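Local coordinates for protein gamma-glutamyltranspeptidase (Streptomyces lincolnensis, PDB 6J3A) that probably acts as a transferase, being an LmbA-like gamma-glutamyltranspeptidase homologue of the Ntn-hydrolase clan, at residues Gly43-His48 / Asp113-Leu118; Leu328-Ser333 / Gly358-Arg363; Arg478-Leu483 / Pro544-Pro549. All blocks are in the same frame, centred on the assembly; numbering follows the deposited sequence.

Contact 1: residues Gly43-His48 / Asp113-Leu118; sequences GAFVLH and DAWMLL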
# COMPACT_ATOMS: atom_id res chain seq x y z
N GLY A 43 -13.70 8.51 -5.77
CA GLY A 43 -12.49 7.98 -6.40
C GLY A 43 -12.44 8.21 -7.90
O GLY A 43 -11.38 8.50 -8.44
N ALA A 44 -13.59 8.09 -8.56
CA ALA A 44 -13.67 8.21 -10.02
C ALA A 44 -13.33 9.60 -10.51
O ALA A 44 -12.65 9.75 -11.51
CB ALA A 44 -15.06 7.82 -10.49
N PHE A 45 -13.83 10.60 -9.79
CA PHE A 45 -13.53 11.99 -10.12
C PHE A 45 -12.10 12.37 -9.75
O PHE A 45 -11.49 13.22 -10.39
CB PHE A 45 -14.57 12.93 -9.48
CG PHE A 45 -15.89 12.94 -10.21
CD1 PHE A 45 -16.80 11.91 -10.04
CD2 PHE A 45 -16.21 13.98 -11.09
CE1 PHE A 45 -18.01 11.91 -10.72
CE2 PHE A 45 -17.42 13.99 -11.77
CZ PHE A 45 -18.33 12.96 -11.59
N VAL A 46 -11.55 11.74 -8.72
CA VAL A 46 -10.13 11.88 -8.44
C VAL A 46 -9.31 11.29 -9.61
O VAL A 46 -8.36 11.91 -10.07
CB VAL A 46 -9.75 11.26 -7.08
CG1 VAL A 46 -8.24 11.14 -6.91
CG2 VAL A 46 -10.34 12.10 -5.95
N LEU A 47 -9.72 10.12 -10.10
CA LEU A 47 -9.04 9.50 -11.25
C LEU A 47 -8.97 10.38 -12.49
O LEU A 47 -7.97 10.35 -13.21
CB LEU A 47 -9.69 8.17 -11.62
CG LEU A 47 -9.41 6.99 -10.70
CD1 LEU A 47 -10.33 5.84 -11.04
CD2 LEU A 47 -7.96 6.54 -10.81
N HIS A 48 -10.03 11.15 -12.74
CA HIS A 48 -10.02 12.12 -13.86
C HIS A 48 -8.79 13.01 -13.72
O HIS A 48 -8.04 13.23 -14.67
CB HIS A 48 -11.25 13.03 -13.86
CG HIS A 48 -12.54 12.31 -14.02
ND1 HIS A 48 -13.73 12.80 -13.52
CD2 HIS A 48 -12.84 11.14 -14.63
CE1 HIS A 48 -14.71 11.95 -13.80
NE2 HIS A 48 -14.19 10.93 -14.47
N ASP A 113 -23.14 10.84 -16.26
CA ASP A 113 -24.51 10.46 -15.91
C ASP A 113 -24.56 9.15 -15.12
O ASP A 113 -25.35 9.01 -14.19
CB ASP A 113 -25.41 10.35 -17.14
CG ASP A 113 -26.89 10.39 -16.79
OD1 ASP A 113 -27.37 11.47 -16.35
OD2 ASP A 113 -27.57 9.35 -16.91
N ALA A 114 -23.69 8.21 -15.49
CA ALA A 114 -23.55 6.94 -14.79
C ALA A 114 -23.19 7.11 -13.32
O ALA A 114 -23.82 6.51 -12.46
CB ALA A 114 -22.53 6.06 -15.49
N TRP A 115 -22.18 7.93 -13.03
CA TRP A 115 -21.78 8.19 -11.64
C TRP A 115 -22.87 8.96 -10.87
O TRP A 115 -23.01 8.78 -9.66
CB TRP A 115 -20.46 8.98 -11.59
CG TRP A 115 -19.27 8.21 -12.07
CD1 TRP A 115 -18.43 8.54 -13.10
CD2 TRP A 115 -18.77 6.97 -11.54
NE1 TRP A 115 -17.44 7.59 -13.25
CE2 TRP A 115 -17.63 6.62 -12.30
CE3 TRP A 115 -19.17 6.14 -10.49
CZ2 TRP A 115 -16.89 5.47 -12.04
CZ3 TRP A 115 -18.43 4.99 -10.23
CH2 TRP A 115 -17.30 4.67 -11.01
N MET A 116 -23.61 9.80 -11.58
CA MET A 116 -24.72 10.53 -10.98
C MET A 116 -25.83 9.57 -10.62
O MET A 116 -26.44 9.69 -9.57
CB MET A 116 -25.26 11.61 -11.92
CG MET A 116 -24.40 12.85 -12.07
SD MET A 116 -23.73 13.53 -10.54
CE MET A 116 -22.12 12.74 -10.55
N LEU A 117 -26.11 8.62 -11.51
CA LEU A 117 -27.13 7.60 -11.25
C LEU A 117 -26.75 6.76 -10.04
O LEU A 117 -27.58 6.53 -9.16
CB LEU A 117 -27.35 6.68 -12.45
CG LEU A 117 -28.62 6.86 -13.29
CD1 LEU A 117 -28.75 5.70 -14.25
CD2 LEU A 117 -29.91 6.97 -12.48
N LEU A 118 -25.50 6.31 -10.02
CA LEU A 118 -24.99 5.53 -8.90
C LEU A 118 -25.17 6.27 -7.58
O LEU A 118 -25.75 5.74 -6.64
CB LEU A 118 -23.52 5.18 -9.12
CG LEU A 118 -22.98 4.08 -8.19
CD1 LEU A 118 -23.61 2.72 -8.45
CD2 LEU A 118 -21.48 3.98 -8.32
O HOH W 1 -15.43 8.64 -15.07
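Ala44 and Trp115 mark the nearest approach of two almost antiparallel helices, with their CA atoms 8.3 Å apart. The segment axes come within 11.8 Å and their directions differ by 157°. At this spacing the contact is made by side chains, and Trp115 bridges most of the gap. The methyl of Ala44 sits over one face of the indole. Its CB lies 3.7 Å from the centroid of the six-membered ring, 28° off the normal, which makes a CH-pi contact. Ala44 CB is 3.4 Å from both Trp115 CZ2 and Trp115 CE2. Phe45 turns an edge toward the indole face in an offset edge-to-face pair. Its ring and the five-membered ring of Trp115 have centroids 5.7 Å apart and planes at 61°. The Met116 chain bends at chi2 and chi3, which carries its CE to within 3.9 Å of Phe45 CZ. One water joins the polar edges. It accepts from Trp115 NE1 at 2.9 Å and is hydrogen-bonded to His48 NE2 at 2.7 Å. The buried indole N-H is thereby satisfied. The contact is buried helix-helix packing with one bridging water. Phe45 also meets Trp192 edge-to-face and touches Ala134 of helix 127-140. Met116 packs on Ile209 of helix 205-217, while Val46 rests on helix 20-31.

Contact 2: residues Leu328-Ser333 / Gly358-Arg363; sequences LDELLS and GGRTAR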
# COMPACT_ATOMS: atom_id res chain seq x y z
N LEU A 328 -25.50 -14.93 -27.39
CA LEU A 328 -24.65 -15.16 -26.22
C LEU A 328 -24.90 -16.53 -25.57
O LEU A 328 -23.95 -17.27 -25.31
CB LEU A 328 -24.87 -14.05 -25.20
CG LEU A 328 -23.94 -14.01 -23.99
CD1 LEU A 328 -22.50 -13.79 -24.41
CD2 LEU A 328 -24.40 -12.92 -23.03
N ASP A 329 -26.17 -16.84 -25.32
CA ASP A 329 -26.59 -18.14 -24.75
C ASP A 329 -25.94 -19.30 -25.48
O ASP A 329 -25.41 -20.21 -24.86
CB ASP A 329 -28.10 -18.31 -24.82
CG ASP A 329 -28.86 -17.25 -24.06
OD1 ASP A 329 -28.29 -16.64 -23.12
OD2 ASP A 329 -30.03 -17.02 -24.41
N GLU A 330 -26.00 -19.25 -26.81
CA GLU A 330 -25.42 -20.29 -27.66
C GLU A 330 -23.89 -20.33 -27.59
O GLU A 330 -23.30 -21.41 -27.54
CB GLU A 330 -25.92 -20.12 -29.11
CG GLU A 330 -27.40 -20.50 -29.24
CD GLU A 330 -28.10 -19.89 -30.44
OE1 GLU A 330 -29.01 -19.06 -30.23
OE2 GLU A 330 -27.77 -20.23 -31.58
N LEU A 331 -23.27 -19.15 -27.55
CA LEU A 331 -21.81 -19.02 -27.40
C LEU A 331 -21.27 -19.56 -26.07
O LEU A 331 -20.12 -20.00 -26.00
CB LEU A 331 -21.42 -17.55 -27.58
CG LEU A 331 -21.54 -17.04 -29.03
CD1 LEU A 331 -21.63 -15.52 -29.06
CD2 LEU A 331 -20.38 -17.52 -29.90
N LEU A 332 -22.10 -19.52 -25.02
CA LEU A 332 -21.78 -20.14 -23.72
C LEU A 332 -22.45 -21.50 -23.44
O LEU A 332 -22.36 -22.03 -22.33
CB LEU A 332 -22.18 -19.18 -22.60
CG LEU A 332 -21.64 -17.75 -22.71
CD1 LEU A 332 -22.25 -16.90 -21.61
CD2 LEU A 332 -20.11 -17.73 -22.68
N SER A 333 -23.13 -22.07 -24.43
CA SER A 333 -23.76 -23.38 -24.26
C SER A 333 -22.68 -24.45 -24.28
O SER A 333 -21.62 -24.28 -24.90
CB SER A 333 -24.80 -23.65 -25.34
OG SER A 333 -24.18 -23.88 -26.60
N GLY A 358 -25.45 -21.64 -33.32
CA GLY A 358 -26.77 -21.95 -33.87
C GLY A 358 -26.80 -22.15 -35.37
O GLY A 358 -27.84 -21.96 -36.00
N GLY A 359 -25.66 -22.54 -35.93
CA GLY A 359 -25.50 -22.64 -37.38
C GLY A 359 -25.28 -21.33 -38.14
O GLY A 359 -25.06 -21.37 -39.36
N ARG A 360 -25.32 -20.19 -37.45
CA ARG A 360 -25.16 -18.88 -38.10
C ARG A 360 -23.76 -18.74 -38.70
O ARG A 360 -22.78 -19.17 -38.10
CB ARG A 360 -25.43 -17.73 -37.12
CG ARG A 360 -26.90 -17.52 -36.82
CD ARG A 360 -27.14 -16.22 -36.04
NE ARG A 360 -28.21 -16.37 -35.05
CZ ARG A 360 -28.14 -17.14 -33.95
NH1 ARG A 360 -29.18 -17.21 -33.13
NH2 ARG A 360 -27.05 -17.84 -33.67
N THR A 361 -23.69 -18.16 -39.90
CA THR A 361 -22.42 -17.95 -40.60
C THR A 361 -21.82 -16.65 -40.10
O THR A 361 -22.51 -15.62 -40.02
CB THR A 361 -22.60 -17.85 -42.13
OG1 THR A 361 -23.43 -18.92 -42.60
CG2 THR A 361 -21.24 -17.91 -42.84
N ALA A 362 -20.53 -16.70 -39.77
CA ALA A 362 -19.80 -15.56 -39.24
C ALA A 362 -19.48 -14.57 -40.35
O ALA A 362 -18.87 -14.95 -41.37
CB ALA A 362 -18.52 -16.04 -38.58
N ARG A 363 -19.90 -13.32 -40.17
CA ARG A 363 -19.55 -12.25 -41.09
C ARG A 363 -18.61 -11.26 -40.42
O ARG A 363 -18.93 -10.66 -39.39
CB ARG A 363 -20.78 -11.52 -41.65
CG ARG A 363 -20.59 -11.12 -43.12
CD ARG A 363 -21.08 -9.73 -43.47
NE ARG A 363 -22.54 -9.68 -43.57
CZ ARG A 363 -23.23 -8.65 -44.06
NH1 ARG A 363 -24.56 -8.72 -44.10
NH2 ARG A 363 -22.61 -7.56 -44.53
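Glu330 and Arg360 form a salt bridge at the protein surface, between the short helix 328-331 and a loop. The shorter arm runs from Arg360 NH2 to Glu330 OE2, 3.3 Å long with an N-H...O angle of 151°. The second arm, from Arg360 NH1 to Glu330 OE1, is straight at 177° but weak at 3.4 Å. Each terminal nitrogen thus faces its own carboxylate oxygen. The pairing is not coplanar, since the carboxylate and guanidinium planes are 37° apart. NH2 meets OE2 from above the carboxylate plane. The carboxylate carbon lies at the guanidinium edge, with OE2 tilted slightly out of the guanidinium plane. OE2 also packs against the backbone of Gly358, 3.0 Å from its CA. The Gly358 N is 3.2 Å from OE2, but the angle is too poor for a hydrogen bond.

Chain shape places the two charges. Beyond CG, Glu330 is extended, which carries its carboxylate to Arg360. Arg360 bends at chi3, and the two side chains cross at about a right angle. Pro357 touches Glu330 and Leu331, and Arg360 lies on Pro327 and Trp319. Behind the acid, the helix end is fastened by Ser333. Its OG donates to Glu330 O at 2.8 Å, and its N donates to the same oxygen at 3.2 Å. That OG also caps Tyr336 N, so Ser333 is the N-cap of helix 334-341 and ties the two helices together.

The chemistry is that of a two-armed but long ion pair on partly exposed and exposed residues. Solvent probably screens it. It links the loop to the helix, and its long bonds suggest a modest attraction rather than a rigid lock.

Contact 3: residues Arg478-Leu483 / Pro544-Pro549; sequences RPRTTL and PGSFYP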
# COMPACT_ATOMS: atom_id res chain seq x y z
N ARG A 478 -24.11 1.76 -28.89
CA ARG A 478 -22.79 1.81 -28.25
C ARG A 478 -21.77 1.19 -29.17
O ARG A 478 -22.05 0.19 -29.82
CB ARG A 478 -22.72 1.02 -26.95
CG ARG A 478 -23.65 1.48 -25.85
CD ARG A 478 -24.88 0.62 -25.83
NE ARG A 478 -25.24 0.15 -24.51
CZ ARG A 478 -25.96 -0.95 -24.27
NH1 ARG A 478 -26.22 -1.27 -23.02
NH2 ARG A 478 -26.40 -1.74 -25.24
N PRO A 479 -20.55 1.75 -29.18
CA PRO A 479 -19.49 0.98 -29.80
C PRO A 479 -19.15 -0.23 -28.94
O PRO A 479 -19.46 -0.28 -27.74
CB PRO A 479 -18.32 1.96 -29.82
CG PRO A 479 -18.56 2.85 -28.66
CD PRO A 479 -20.05 2.95 -28.50
N ARG A 480 -18.51 -1.20 -29.57
CA ARG A 480 -18.06 -2.38 -28.88
C ARG A 480 -16.86 -2.02 -28.01
O ARG A 480 -15.74 -1.89 -28.50
CB ARG A 480 -17.71 -3.47 -29.89
CG ARG A 480 -17.67 -4.85 -29.31
CD ARG A 480 -16.25 -5.36 -29.31
NE ARG A 480 -15.82 -5.76 -30.65
CZ ARG A 480 -14.58 -5.67 -31.12
NH1 ARG A 480 -14.34 -6.08 -32.36
NH2 ARG A 480 -13.58 -5.16 -30.39
N THR A 481 -17.11 -1.88 -26.71
CA THR A 481 -16.16 -1.22 -25.79
C THR A 481 -15.26 -2.23 -25.07
O THR A 481 -15.71 -3.32 -24.70
CB THR A 481 -16.91 -0.29 -24.80
OG1 THR A 481 -15.98 0.54 -24.10
CG2 THR A 481 -17.77 -1.05 -23.80
N THR A 482 -13.98 -1.87 -24.89
CA THR A 482 -13.01 -2.75 -24.20
C THR A 482 -13.18 -2.79 -22.67
O THR A 482 -12.67 -3.70 -22.02
CB THR A 482 -11.55 -2.37 -24.52
OG1 THR A 482 -11.38 -0.96 -24.39
CG2 THR A 482 -11.19 -2.82 -25.92
N LEU A 483 -13.91 -1.82 -22.13
CA LEU A 483 -14.08 -1.63 -20.70
C LEU A 483 -14.91 -2.75 -20.11
O LEU A 483 -16.06 -2.95 -20.50
CB LEU A 483 -14.75 -0.28 -20.43
CG LEU A 483 -14.17 0.92 -21.20
CD1 LEU A 483 -14.79 2.21 -20.68
CD2 LEU A 483 -12.64 0.96 -21.17
N PRO A 544 -7.93 -8.83 -34.47
CA PRO A 544 -7.91 -7.39 -34.77
C PRO A 544 -8.12 -6.52 -33.53
O PRO A 544 -9.13 -6.68 -32.82
CB PRO A 544 -9.08 -7.21 -35.74
CG PRO A 544 -9.94 -8.40 -35.54
CD PRO A 544 -9.02 -9.52 -35.16
N GLY A 545 -7.18 -5.60 -33.28
CA GLY A 545 -7.23 -4.73 -32.12
C GLY A 545 -8.42 -3.78 -32.16
O GLY A 545 -8.90 -3.43 -33.25
N SER A 546 -8.89 -3.38 -30.99
CA SER A 546 -9.99 -2.42 -30.86
C SER A 546 -9.64 -0.97 -31.24
O SER A 546 -10.54 -0.18 -31.56
CB SER A 546 -10.56 -2.46 -29.43
OG SER A 546 -11.34 -3.64 -29.25
N PHE A 547 -8.34 -0.63 -31.23
CA PHE A 547 -7.85 0.75 -31.40
C PHE A 547 -7.29 1.01 -32.79
O PHE A 547 -6.57 0.17 -33.34
CB PHE A 547 -6.74 1.03 -30.37
CG PHE A 547 -7.20 0.93 -28.95
CD1 PHE A 547 -7.90 1.99 -28.37
CD2 PHE A 547 -6.98 -0.22 -28.21
CE1 PHE A 547 -8.34 1.91 -27.06
CE2 PHE A 547 -7.42 -0.31 -26.90
CZ PHE A 547 -8.11 0.75 -26.32
N TYR A 548 -7.62 2.19 -33.33
CA TYR A 548 -7.08 2.69 -34.60
C TYR A 548 -5.57 2.61 -34.54
O TYR A 548 -5.02 3.08 -33.54
CB TYR A 548 -7.49 4.15 -34.78
CG TYR A 548 -6.87 4.83 -35.98
CD1 TYR A 548 -7.49 4.77 -37.22
CD2 TYR A 548 -5.67 5.53 -35.87
CE1 TYR A 548 -6.93 5.36 -38.33
CE2 TYR A 548 -5.10 6.14 -36.99
CZ TYR A 548 -5.74 6.06 -38.22
OH TYR A 548 -5.22 6.66 -39.34
N PRO A 549 -4.86 2.05 -35.54
CA PRO A 549 -5.36 1.60 -36.85
C PRO A 549 -5.82 0.12 -37.01
O PRO A 549 -5.86 -0.39 -38.14
CB PRO A 549 -4.13 1.83 -37.75
CG PRO A 549 -2.99 1.48 -36.85
CD PRO A 549 -3.40 1.90 -35.45
O HOH W 2 -11.46 -5.14 -33.29
O HOH W 3 -13.68 -3.37 -28.16
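Arg480 and Ser546 meet at a buried point where two loops of the Ntn-hydrolase fold run together. The loop 478-483 leads into strand 486-490, and the loop 544-549 connects strands 538-540 and 556-560. Charge interactions come first. The guanidinium of Arg480 has its main partner outside these loops, since NH1 forms a salt bridge with Glu317 of helix 299-319. Arg316 of that helix brings a like charge close to NH2. Water bridging is the second kind. One water donates to Arg480 O at 2.6 Å, accepts from Arg480 NH2 at 2.9 Å and is hydrogen-bonded to Ser546 OG at 2.6 Å. The same arginine is therefore held to the water at both its backbone and its tip. CG of Arg480 is anti to the backbone N (chi1 -161°), and bends at chi2 and chi3 fold the chain so that the tip returns to this water. A second water accepts from Arg480 NH1 at 3.2 Å and lies 2.8 Å from Pro544 O. Van der Waals packing completes the contact. Thr482 CG2 comes within 3.6 Å of Ser546 CB, and Phe547 CZ approaches Thr482 OG1 obliquely. The backbone N of Ser546 donates to Asp504 OD2, which helps fix this loop. Ser546 OG itself lies at the guanidinium edge, in its plane, 2.9 Å from Arg480 NH2.

The three contacts are separate and follow one another along the chain. Contact 3 is the most central, about 11 Å from the centre of the chain. Its centre is about 22 Å from that of contact 1 and 21 Å from that of contact 2. Nearest atoms are about 9 Å and 10 Å away, respectively. Contacts 1 and 2 lie on opposite sides of the chain's centre, with their own centres about 35 Å apart. Helix 299-319 links two of them: Trp319 touches contact 2, while Arg316 and Glu317 touch contact 3. Contacts 1 and 3 both border the chain just after the unmodelled residues 384-420: Leu47 touches Cys422, and Leu483 touches Thr421.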